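Local coordinates for protein phosphoglycolate phosphatase (Lactobacillus plantarum, PDB 2HDO) that probably hydrolyses the phosphate ester of 2-phosphoglycolate, as a phosphatase of the haloacid dehalogenase-like (HAD) hydrolase family, at residues 21-26 and 40-45; 142-147 and 174-179; 5-10 and 93-98; 98-103 and 151-156. All coordinates share one frame; numbering follows the deposited sequence. Where two conformers were deposited one is given.

The four contacts illustrate how chemistry follows place in a two-domain hydrolase. Contact 1 joins two helices of the helical insertion, its centre about 27 Å or more from the centres of the other three, and carries a side-chain hydrogen bond inside a buried interface. Contacts 2, 3 and 4 all reach the same parallel sheet. Contact 2 is almost wholly aliphatic and joins a helix to the turn leading into strand 177-181; contact 3 is apolar inside, two leucines and a phenylalanine, with a water bridge at its outer end. In contact 4 an exposed arginine lies over buried valines. Contacts 3 and 4 share Glu98 and lie on opposite faces of the sheet, at the neighbouring strands 6-9 and 100-104, while contact 4 touches contact 2 through Pro155.

Contact 1 (21-26 and 40-45); sequences AYTTVM and AQAQKT
Ala42 is the first residue along 40-45 to meet the other helix: its CB lies 3.3 Å from Thr23 OG1, with Thr23 CG2 also close by. This is no polar pairing, since Thr23 OG1 is hydrogen-bonded to Gln19 O within its own helix. The carbonyl oxygen of Ala42 lies obliquely to the Tyr22 ring, 3.8 Å from CE2. Three residues on, Thr45 supplies the polar link. With CG anti to the backbone N (chi1 168°), Tyr22 extends across the gap and its OH donates to Thr45 OG1 over 2.7 Å. The acceptor sits at the ring edge, in plane, while Met26 CG lies over one face of the ring. Thr45 OG1 in turn donates to Gln41 O at 2.8 Å, approaching that oxygen from the opposite face to Thr45 N, so two donors grip it. A phenylalanine at Tyr22 would probably leave Thr45 OG1 without its buried donor and break the relay between the helices. The axes of the two segments approach to 10.0 Å, with 115° between their N-to-C directions, a helix-on-helix crossing consistent with the all-helical cap inserted into many HAD phosphatases.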
loop_
_atom_site.group_PDB
_atom_site.type_symbol
_atom_site.label_atom_id
_atom_site.label_comp_id
_atom_site.label_asym_id
_atom_site.label_seq_id
_atom_site.Cartn_x
_atom_site.Cartn_y
_atom_site.Cartn_z
ATOM N N ALA A 21 -6.714 -0.730 -12.525
ATOM C CA ALA A 21 -6.616 -2.209 -12.647
ATOM C C ALA A 21 -7.466 -2.906 -11.585
ATOM O O ALA A 21 -8.206 -3.852 -11.891
ATOM C CB ALA A 21 -5.177 -2.683 -12.594
ATOM N N TYR A 22 -7.417 -2.397 -10.350
ATOM C CA TYR A 22 -8.259 -2.918 -9.273
ATOM C C TYR A 22 -9.721 -2.926 -9.662
ATOM O O TYR A 22 -10.453 -3.886 -9.388
ATOM C CB TYR A 22 -8.065 -2.046 -8.030
ATOM C CG TYR A 22 -9.076 -2.270 -6.920
ATOM C CD1 TYR A 22 -8.866 -3.253 -5.975
ATOM C CD2 TYR A 22 -10.214 -1.466 -6.798
ATOM C CE1 TYR A 22 -9.755 -3.458 -4.956
ATOM C CE2 TYR A 22 -11.142 -1.677 -5.779
ATOM C CZ TYR A 22 -10.897 -2.667 -4.865
ATOM O OH TYR A 22 -11.779 -2.883 -3.847
ATOM N N THR A 23 -10.139 -1.829 -10.262
ATOM C CA THR A 23 -11.524 -1.670 -10.639
ATOM C C THR A 23 -11.932 -2.764 -11.620
ATOM O O THR A 23 -12.949 -3.408 -11.447
ATOM C CB THR A 23 -11.822 -0.255 -11.174
ATOM O OG1 THR A 23 -11.517 0.701 -10.142
ATOM C CG2 THR A 23 -13.303 -0.165 -11.589
ATOM N N THR A 24 -11.138 -2.935 -12.675
ATOM C CA THR A 24 -11.396 -3.936 -13.719
ATOM C C THR A 24 -11.447 -5.353 -13.100
ATOM O O THR A 24 -12.318 -6.144 -13.362
ATOM C CB THR A 24 -10.261 -3.862 -14.776
ATOM O OG1 THR A 24 -10.298 -2.578 -15.424
ATOM C CG2 THR A 24 -10.360 -4.948 -15.838
ATOM N N VAL A 25 -10.510 -5.638 -12.224
ATOM C CA VAL A 25 -10.371 -6.970 -11.676
ATOM C C VAL A 25 -11.537 -7.228 -10.733
ATOM O O VAL A 25 -12.186 -8.252 -10.813
ATOM C CB VAL A 25 -9.044 -7.131 -10.933
ATOM C CG1 VAL A 25 -9.042 -8.470 -10.174
ATOM C CG2 VAL A 25 -7.839 -7.017 -11.900
HETATM N N MSE A 26 -11.788 -6.294 -9.819
HETATM C CA MSE A 26 -12.930 -6.477 -8.888
HETATM C C MSE A 26 -14.266 -6.672 -9.601
HETATM O O MSE A 26 -15.125 -7.485 -9.186
HETATM C CB MSE A 26 -13.036 -5.291 -7.946
HETATM C CG MSE A 26 -11.943 -5.199 -6.975
HETATM SE SE MSE A 26 -12.065 -6.569 -5.578
HETATM C CE MSE A 26 -13.633 -5.877 -4.534
ATOM N N ALA A 40 -18.185 4.525 -7.867
ATOM C CA ALA A 40 -18.289 4.910 -6.454
ATOM C C ALA A 40 -17.818 3.795 -5.539
ATOM O O ALA A 40 -17.067 4.043 -4.586
ATOM C CB ALA A 40 -19.735 5.292 -6.110
ATOM N N GLN A 41 -18.251 2.576 -5.826
ATOM C CA GLN A 41 -17.865 1.426 -5.016
ATOM C C GLN A 41 -16.378 1.121 -5.133
ATOM O O GLN A 41 -15.746 0.748 -4.160
ATOM C CB GLN A 41 -18.669 0.180 -5.359
ATOM C CG GLN A 41 -20.026 0.107 -4.610
ATOM C CD GLN A 41 -19.871 -0.082 -3.087
ATOM O OE1 GLN A 41 -19.027 -0.835 -2.638
ATOM N NE2 GLN A 41 -20.705 0.601 -2.302
ATOM N N ALA A 42 -15.821 1.308 -6.317
ATOM C CA ALA A 42 -14.391 1.128 -6.550
ATOM C C ALA A 42 -13.569 2.139 -5.758
ATOM O O ALA A 42 -12.595 1.770 -5.076
ATOM C CB ALA A 42 -14.100 1.204 -8.071
ATOM N N GLN A 43 -14.003 3.403 -5.787
ATOM C CA GLN A 43 -13.337 4.454 -5.012
ATOM C C GLN A 43 -13.396 4.185 -3.511
ATOM O O GLN A 43 -12.402 4.363 -2.793
ATOM C CB GLN A 43 -13.950 5.833 -5.334
ATOM C CG GLN A 43 -13.536 6.985 -4.394
ATOM C CD GLN A 43 -13.536 8.359 -5.084
ATOM N N LYS A 44 -14.555 3.761 -3.043
ATOM C CA LYS A 44 -14.767 3.472 -1.625
ATOM C C LYS A 44 -13.932 2.304 -1.144
ATOM O O LYS A 44 -13.318 2.376 -0.063
ATOM C CB LYS A 44 -16.242 3.174 -1.378
ATOM C CG LYS A 44 -16.587 2.720 -0.004
ATOM C CD LYS A 44 -18.115 2.718 0.230
ATOM N N THR A 45 -13.891 1.215 -1.920
ATOM C CA THR A 45 -13.281 -0.036 -1.433
ATOM C C THR A 45 -11.777 -0.157 -1.702
ATOM O O THR A 45 -11.082 -0.914 -1.011
ATOM C CB THR A 45 -14.000 -1.297 -1.966
ATOM O OG1 THR A 45 -13.929 -1.309 -3.397
ATOM C CG2 THR A 45 -15.450 -1.277 -1.547
#

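Contact 2 (142-147 and 174-179); sequences LPLLTA and ANVDFG
A chi1 of 180° places Leu144 CG opposite the backbone N and carries the branched end out to Val176, whereas Leu145 turns CG beside the backbone N (chi1 -73°), which brings its end to Ala174. Together these leucines fasten one flanking helix of the Rossmann-like HAD core, 142-150, to the junction where helix 165-174 gives way to strand 177-181. The junction is a Schellman motif: Asn175, with positive phi, ends the helix and turns the chain so that Ala174 and Val176, one residue to each side of it, both direct their side chains at the leucines. Leu144 and Val176 meet tip to tip, with Leu144 CD2 3.9 Å from Val176 CB and nearly as close to both of its methyls. The same CD2 also approaches Ala174 CB at 4.0 Å, so one methyl fits against two residues. Its partner methyl, CD1, packs on Met8 of the central strand 6-9, while Leu144 also touches Thr170 and Phe160. No hydrogen bond crosses the contact, and the three most buried participants rely on apolar packing alone. Leu145 lies nearer the solvent, at the margin: its CD2 comes to 3.9 Å from Ala174 CB and stands 3.8 Å from the carbonyl oxygen of the same residue, Ala174 O.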
loop_
_atom_site.group_PDB
_atom_site.type_symbol
_atom_site.label_atom_id
_atom_site.label_comp_id
_atom_site.label_asym_id
_atom_site.label_seq_id
_atom_site.Cartn_x
_atom_site.Cartn_y
_atom_site.Cartn_z
ATOM N N LEU A 142 1.827 -4.803 13.696
ATOM C CA LEU A 142 2.870 -5.828 13.585
ATOM C C LEU A 142 3.626 -5.807 12.237
ATOM O O LEU A 142 4.849 -5.892 12.242
ATOM C CB LEU A 142 2.277 -7.200 13.788
ATOM C CG LEU A 142 3.302 -8.341 13.771
ATOM C CD1 LEU A 142 4.313 -8.076 14.845
ATOM C CD2 LEU A 142 2.608 -9.676 13.935
ATOM N N PRO A 143 2.912 -5.705 11.091
ATOM C CA PRO A 143 3.699 -5.707 9.852
ATOM C C PRO A 143 4.701 -4.519 9.757
ATOM O O PRO A 143 5.820 -4.708 9.296
ATOM C CB PRO A 143 2.627 -5.602 8.757
ATOM C CG PRO A 143 1.319 -6.010 9.425
ATOM C CD PRO A 143 1.457 -5.602 10.837
ATOM N N LEU A 144 4.291 -3.316 10.175
ATOM C CA LEU A 144 5.197 -2.164 10.181
ATOM C C LEU A 144 6.348 -2.322 11.179
ATOM O O LEU A 144 7.500 -2.057 10.867
ATOM C CB LEU A 144 4.414 -0.877 10.450
ATOM C CG LEU A 144 5.179 0.424 10.505
ATOM C CD1 LEU A 144 6.116 0.555 9.315
ATOM C CD2 LEU A 144 4.226 1.606 10.580
ATOM N N LEU A 145 6.028 -2.799 12.369
ATOM C CA LEU A 145 7.036 -2.968 13.376
ATOM C C LEU A 145 8.002 -4.091 12.954
ATOM O O LEU A 145 9.176 -4.023 13.248
ATOM C CB LEU A 145 6.379 -3.275 14.717
ATOM C CG LEU A 145 5.694 -2.067 15.329
ATOM C CD1 LEU A 145 4.913 -2.477 16.580
ATOM C CD2 LEU A 145 6.687 -0.973 15.667
ATOM N N THR A 146 7.520 -5.103 12.244
ATOM C CA THR A 146 8.392 -6.173 11.789
ATOM C C THR A 146 9.400 -5.639 10.787
ATOM O O THR A 146 10.585 -5.916 10.867
ATOM C CB THR A 146 7.555 -7.334 11.233
ATOM O OG1 THR A 146 6.730 -7.844 12.297
ATOM C CG2 THR A 146 8.433 -8.443 10.711
ATOM N N ALA A 147 8.937 -4.798 9.879
ATOM C CA ALA A 147 9.810 -4.209 8.870
ATOM C C ALA A 147 10.890 -3.396 9.533
ATOM O O ALA A 147 12.075 -3.520 9.220
ATOM C CB ALA A 147 8.984 -3.325 7.881
ATOM N N ALA A 174 1.665 1.723 15.803
ATOM C CA ALA A 174 3.093 1.450 15.888
ATOM C C ALA A 174 3.930 2.567 16.515
ATOM O O ALA A 174 5.138 2.363 16.753
ATOM C CB ALA A 174 3.602 1.157 14.510
ATOM N N ASN A 175 3.324 3.735 16.789
ATOM C CA ASN A 175 4.066 4.928 17.230
ATOM C C ASN A 175 5.120 5.373 16.183
ATOM O O ASN A 175 6.259 5.738 16.505
ATOM C CB ASN A 175 4.692 4.732 18.618
ATOM C CG ASN A 175 3.656 4.658 19.725
ATOM O OD1 ASN A 175 2.640 5.345 19.673
ATOM N ND2 ASN A 175 3.897 3.814 20.717
ATOM N N VAL A 176 4.696 5.301 14.932
ATOM C CA VAL A 176 5.508 5.700 13.777
ATOM C C VAL A 176 4.793 6.873 13.093
ATOM O O VAL A 176 3.598 6.810 12.850
ATOM C CB VAL A 176 5.664 4.531 12.790
ATOM C CG1 VAL A 176 6.358 4.966 11.487
ATOM C CG2 VAL A 176 6.412 3.372 13.413
ATOM N N ASP A 177 5.566 7.907 12.766
ATOM C CA ASP A 177 5.057 9.043 12.030
ATOM C C ASP A 177 4.487 8.609 10.683
ATOM O O ASP A 177 5.020 7.667 10.045
ATOM C CB ASP A 177 6.155 10.082 11.779
ATOM C CG ASP A 177 6.508 10.886 12.980
ATOM O OD1 ASP A 177 5.833 10.744 14.047
ATOM O OD2 ASP A 177 7.493 11.672 12.864
ATOM N N PHE A 178 3.442 9.292 10.217
ATOM C CA PHE A 178 2.845 9.031 8.929
ATOM C C PHE A 178 3.026 10.185 7.972
ATOM O O PHE A 178 2.872 11.350 8.357
ATOM C CB PHE A 178 1.349 8.748 9.063
ATOM C CG PHE A 178 0.731 8.163 7.843
ATOM C CD1 PHE A 178 0.900 6.816 7.582
ATOM C CD2 PHE A 178 0.011 8.918 6.946
ATOM C CE1 PHE A 178 0.364 6.257 6.474
ATOM C CE2 PHE A 178 -0.552 8.338 5.832
ATOM C CZ PHE A 178 -0.370 7.010 5.591
ATOM N N GLY A 179 3.382 9.846 6.735
ATOM C CA GLY A 179 3.514 10.781 5.629
ATOM C C GLY A 179 2.445 10.462 4.581
ATOM O O GLY A 179 2.445 9.381 3.973
#

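Contact 3 (5-10 and 93-98); sequences QALMFD and EQLPSE
Leu95, Leu7 and Phe9 carry this contact, and Leu95 stands at its centre. As the first residue to leave helical geometry after helix 88-94, it directs its side chain back at the sheet. Leu7 reaches out from strand 6-9 to meet it tip to tip, Leu7 CD1 standing 3.8 Å from Leu95 CD2. In both leucines CG lies anti to the carbonyl carbon (chi1 -60° in Leu7 and -79° in Leu95), which turns the two branched ends toward each other between strand and loop. The other methyl of Leu95, CD1, lies obliquely to the Phe9 ring, 4.4 Å from CZ, so the side chain straddles two residues that project from the same face of the strand. Phe9 also meets the ring of Phe92, on helix 88-94. Toward the outer end packing gives way to water: one molecule donates to Gln5 O at 2.7 Å and to Glu98 O at 2.8 Å, joining two backbone oxygens that are both acceptors and so need a donor between them. Past Phe9 the strand delivers Asp10, the first aspartate of a DxDxT sequence consistent with the HAD phosphatase signature; it forms a salt bridge with Lys138. Strand 6-9 runs between strands 100-104 and 158-162, with helix 88-94 and the loop after it packed on the Leu7 and Phe9 side, while Met8 faces helix 142-150 on the other.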
loop_
_atom_site.group_PDB
_atom_site.type_symbol
_atom_site.label_atom_id
_atom_site.label_comp_id
_atom_site.label_asym_id
_atom_site.label_seq_id
_atom_site.Cartn_x
_atom_site.Cartn_y
_atom_site.Cartn_z
ATOM N N GLN A 5 15.578 7.952 9.723
ATOM C CA GLN A 5 16.521 6.910 9.327
ATOM C C GLN A 5 15.921 5.893 8.348
ATOM O O GLN A 5 16.661 5.210 7.632
ATOM C CB GLN A 5 17.018 6.142 10.519
ATOM C CG GLN A 5 17.906 6.947 11.417
ATOM C CD GLN A 5 18.165 6.259 12.757
ATOM O OE1 GLN A 5 18.187 5.034 12.834
ATOM N NE2 GLN A 5 18.356 7.051 13.814
ATOM N N ALA A 6 14.594 5.775 8.354
ATOM C CA ALA A 6 13.922 4.843 7.481
ATOM C C ALA A 6 12.655 5.437 6.917
ATOM O O ALA A 6 11.939 6.188 7.605
ATOM C CB ALA A 6 13.594 3.528 8.218
ATOM N N LEU A 7 12.379 5.057 5.675
ATOM C CA LEU A 7 11.126 5.339 4.998
ATOM C C LEU A 7 10.521 4.034 4.555
ATOM O O LEU A 7 11.163 3.280 3.840
ATOM C CB LEU A 7 11.329 6.209 3.777
ATOM C CG LEU A 7 11.947 7.566 3.956
ATOM C CD1 LEU A 7 11.943 8.268 2.580
ATOM C CD2 LEU A 7 11.268 8.403 4.988
HETATM N N MSE A 8 9.310 3.757 5.042
HETATM C CA MSE A 8 8.540 2.598 4.588
HETATM C C MSE A 8 7.403 3.069 3.746
HETATM O O MSE A 8 6.803 4.082 4.060
HETATM C CB MSE A 8 7.996 1.821 5.783
HETATM C CG MSE A 8 9.065 1.367 6.708
HETATM SE SE MSE A 8 10.106 -0.121 5.964
HETATM C CE MSE A 8 11.979 0.627 6.114
ATOM N N PHE A 9 7.107 2.341 2.683
ATOM C CA PHE A 9 6.110 2.726 1.721
ATOM C C PHE A 9 5.054 1.625 1.579
ATOM O O PHE A 9 5.380 0.458 1.522
ATOM C CB PHE A 9 6.704 2.913 0.312
ATOM C CG PHE A 9 7.702 4.032 0.200
ATOM C CD1 PHE A 9 9.020 3.798 0.547
ATOM C CD2 PHE A 9 7.335 5.299 -0.239
ATOM C CE1 PHE A 9 9.960 4.806 0.485
ATOM C CE2 PHE A 9 8.294 6.310 -0.332
ATOM C CZ PHE A 9 9.593 6.064 0.053
ATOM N N ASP A 10 3.802 2.039 1.499
ATOM C CA ASP A 10 2.732 1.203 0.879
ATOM C C ASP A 10 2.876 1.209 -0.641
ATOM O O ASP A 10 3.540 2.077 -1.185
ATOM C CB ASP A 10 1.368 1.793 1.238
ATOM C CG ASP A 10 0.280 0.773 1.236
ATOM O OD1 ASP A 10 0.548 -0.426 0.963
ATOM O OD2 ASP A 10 -0.865 1.190 1.487
ATOM N N GLU A 93 15.841 7.787 -7.260
ATOM C CA GLU A 93 17.190 8.211 -7.691
ATOM C C GLU A 93 17.803 9.234 -6.747
ATOM O O GLU A 93 19.032 9.339 -6.670
ATOM C CB GLU A 93 17.176 8.836 -9.089
ATOM C CG GLU A 93 16.429 8.087 -10.184
ATOM C CD GLU A 93 17.173 6.912 -10.719
ATOM O OE1 GLU A 93 18.151 6.492 -10.064
ATOM O OE2 GLU A 93 16.784 6.410 -11.802
ATOM N N GLN A 94 16.984 10.027 -6.070
ATOM C CA GLN A 94 17.484 11.166 -5.301
ATOM C C GLN A 94 17.499 10.927 -3.780
ATOM O O GLN A 94 18.209 11.624 -3.060
ATOM C CB GLN A 94 16.629 12.401 -5.585
ATOM C CG GLN A 94 16.603 12.915 -7.034
ATOM C CD GLN A 94 17.953 13.314 -7.564
ATOM O OE1 GLN A 94 18.778 13.897 -6.848
ATOM N NE2 GLN A 94 18.194 13.008 -8.838
ATOM N N LEU A 95 16.713 9.975 -3.274
ATOM C CA LEU A 95 16.682 9.748 -1.811
ATOM C C LEU A 95 18.106 9.405 -1.302
ATOM O O LEU A 95 18.819 8.658 -1.981
ATOM C CB LEU A 95 15.706 8.639 -1.469
ATOM C CG LEU A 95 14.208 9.048 -1.450
ATOM C CD1 LEU A 95 13.289 7.839 -1.413
ATOM C CD2 LEU A 95 13.886 9.923 -0.248
ATOM N N PRO A 96 18.551 9.967 -0.152
ATOM C CA PRO A 96 19.881 9.668 0.365
ATOM C C PRO A 96 20.096 8.168 0.540
ATOM O O PRO A 96 19.213 7.459 1.053
ATOM C CB PRO A 96 19.911 10.330 1.755
ATOM C CG PRO A 96 18.765 11.232 1.795
ATOM C CD PRO A 96 17.800 10.895 0.718
ATOM N N SER A 97 21.289 7.719 0.158
ATOM C CA SER A 97 21.647 6.313 0.225
ATOM C C SER A 97 21.768 5.802 1.664
ATOM O O SER A 97 21.686 4.598 1.921
ATOM C CB SER A 97 22.972 6.105 -0.498
ATOM O OG SER A 97 23.967 6.912 0.135
ATOM N N GLU A 98 21.961 6.721 2.598
ATOM C CA GLU A 98 21.980 6.391 4.018
ATOM C C GLU A 98 20.622 5.876 4.558
ATOM O O GLU A 98 20.597 5.173 5.563
ATOM C CB GLU A 98 22.423 7.612 4.823
ATOM C CG GLU A 98 23.858 8.095 4.482
ATOM C CD GLU A 98 23.967 9.028 3.235
ATOM O OE1 GLU A 98 22.942 9.333 2.557
ATOM O OE2 GLU A 98 25.113 9.455 2.940
HETATM O O HOH W 1 19.340 5.040 8.100
#

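Contact 4 (98-103 and 151-156); sequences ELRLGI and VNVAPQ
Arg100 folds back on itself, laying one face of its guanidinium over Val151 CB instead of stretching out into solvent. Bends at chi2 (-54°) and chi3 (-45°) curl the chain so that NH1 returns to within 4.0 Å of Val151 CB. The same nitrogen, Arg100 NH1, lies 3.4 Å from Val151 O. At its base the arginine behaves as an aliphatic residue: Arg100 CB packs on Val151 CB at 3.9 Å, the two side chains sliding past each other in opposite directions. The loop it covers belongs to the beta-alpha-beta crossover of the Rossmann-like HAD core, in which the chain passes from strand 125-129 through helix 142-150 to strand 158-162 and skirts the beginnings of strands 100-104 and 6-9. A Schellman motif ends that helix, with Asn152 at positive phi and bonds from Val153 N to Leu148 O and from Asn152 N to Glu149 O. This turn leaves Val151 and Val153, on its two sides, both directed at the sheet, where Val151 also rests on Met8 and Ala126, and Val153 on Ala6. Val153 meets the arginine one carbon further out, CG2 lying 3.9 Å from Arg100 CG.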
loop_
_atom_site.group_PDB
_atom_site.type_symbol
_atom_site.label_atom_id
_atom_site.label_comp_id
_atom_site.label_asym_id
_atom_site.label_seq_id
_atom_site.Cartn_x
_atom_site.Cartn_y
_atom_site.Cartn_z
ATOM N N GLU A 98 21.961 6.721 2.598
ATOM C CA GLU A 98 21.980 6.391 4.018
ATOM C C GLU A 98 20.622 5.876 4.558
ATOM O O GLU A 98 20.597 5.173 5.563
ATOM C CB GLU A 98 22.423 7.612 4.823
ATOM C CG GLU A 98 23.858 8.095 4.482
ATOM C CD GLU A 98 23.967 9.028 3.235
ATOM O OE1 GLU A 98 22.942 9.333 2.557
ATOM O OE2 GLU A 98 25.113 9.455 2.940
ATOM N N LEU A 99 19.511 6.202 3.899
ATOM C CA LEU A 99 18.207 5.731 4.351
ATOM C C LEU A 99 18.048 4.225 4.252
ATOM O O LEU A 99 18.580 3.579 3.346
ATOM C CB LEU A 99 17.095 6.352 3.536
ATOM C CG LEU A 99 16.823 7.790 3.834
ATOM C CD1 LEU A 99 15.922 8.371 2.778
ATOM C CD2 LEU A 99 16.210 7.928 5.259
ATOM N N ARG A 100 17.320 3.653 5.199
ATOM C CA ARG A 100 16.784 2.317 5.018
ATOM C C ARG A 100 15.411 2.432 4.406
ATOM O O ARG A 100 14.513 3.050 4.988
ATOM C CB ARG A 100 16.734 1.488 6.318
ATOM C CG ARG A 100 17.908 1.594 7.236
ATOM C CD ARG A 100 19.279 1.318 6.681
ATOM N NE ARG A 100 19.410 0.137 5.830
ATOM C CZ ARG A 100 19.631 -1.120 6.230
ATOM N NH1 ARG A 100 19.688 -1.447 7.523
ATOM N NH2 ARG A 100 19.783 -2.066 5.306
ATOM N N LEU A 101 15.252 1.884 3.209
ATOM C CA LEU A 101 13.996 1.979 2.494
ATOM C C LEU A 101 13.309 0.605 2.544
ATOM O O LEU A 101 13.962 -0.450 2.492
ATOM C CB LEU A 101 14.208 2.383 1.020
ATOM C CG LEU A 101 14.936 3.707 0.743
ATOM C CD1 LEU A 101 14.989 3.937 -0.733
ATOM C CD2 LEU A 101 14.257 4.871 1.436
ATOM N N GLY A 102 11.993 0.607 2.658
ATOM C CA GLY A 102 11.266 -0.631 2.524
ATOM C C GLY A 102 9.798 -0.459 2.137
ATOM O O GLY A 102 9.260 0.661 1.992
ATOM N N ILE A 103 9.164 -1.611 2.031
ATOM C CA ILE A 103 7.789 -1.742 1.640
ATOM C C ILE A 103 7.027 -2.544 2.710
ATOM O O ILE A 103 7.494 -3.561 3.209
ATOM C CB ILE A 103 7.690 -2.439 0.271
ATOM C CG1 ILE A 103 8.120 -1.437 -0.807
ATOM C CG2 ILE A 103 6.235 -2.941 0.018
ATOM C CD1 ILE A 103 8.070 -1.958 -2.178
ATOM N N VAL A 151 15.319 -3.796 9.639
ATOM C CA VAL A 151 16.327 -2.791 9.241
ATOM C C VAL A 151 16.955 -2.078 10.448
ATOM O O VAL A 151 17.735 -1.141 10.265
ATOM C CB VAL A 151 15.778 -1.805 8.214
ATOM C CG1 VAL A 151 15.349 -2.560 6.967
ATOM C CG2 VAL A 151 14.634 -0.982 8.777
ATOM N N ASN A 152 16.701 -2.587 11.661
ATOM C CA ASN A 152 17.259 -2.030 12.883
ATOM C C ASN A 152 17.053 -0.524 13.001
ATOM O O ASN A 152 18.005 0.225 13.220
ATOM C CB ASN A 152 18.754 -2.348 12.974
ATOM C CG ASN A 152 19.036 -3.834 12.993
ATOM O OD1 ASN A 152 19.729 -4.344 12.114
ATOM N ND2 ASN A 152 18.496 -4.539 13.983
ATOM N N VAL A 153 15.812 -0.088 12.848
ATOM C CA VAL A 153 15.452 1.303 13.026
ATOM C C VAL A 153 14.281 1.362 13.976
ATOM O O VAL A 153 13.319 0.633 13.850
ATOM C CB VAL A 153 15.116 2.012 11.678
ATOM C CG1 VAL A 153 14.587 3.420 11.947
ATOM C CG2 VAL A 153 16.354 2.031 10.817
ATOM N N ALA A 154 14.400 2.223 14.973
ATOM C CA ALA A 154 13.361 2.410 15.966
ATOM C C ALA A 154 12.153 3.165 15.381
ATOM O O ALA A 154 12.314 4.024 14.495
ATOM C CB ALA A 154 13.942 3.181 17.113
ATOM N N PRO A 155 10.948 2.899 15.916
ATOM C CA PRO A 155 9.720 3.545 15.424
ATOM C C PRO A 155 9.825 5.062 15.365
ATOM O O PRO A 155 9.349 5.654 14.421
ATOM C CB PRO A 155 8.652 3.087 16.431
ATOM C CG PRO A 155 9.190 1.831 16.986
ATOM C CD PRO A 155 10.663 1.954 17.008
ATOM N N GLN A 156 10.472 5.669 16.349
ATOM C CA GLN A 156 10.591 7.141 16.387
ATOM C C GLN A 156 11.396 7.701 15.229
ATOM O O GLN A 156 11.287 8.902 14.922
ATOM C CB GLN A 156 11.234 7.608 17.727
ATOM C CG GLN A 156 12.606 7.071 18.069
ATOM C CD GLN A 156 12.544 5.817 18.891
ATOM O OE1 GLN A 156 11.543 5.099 18.851
ATOM N NE2 GLN A 156 13.589 5.539 19.644
#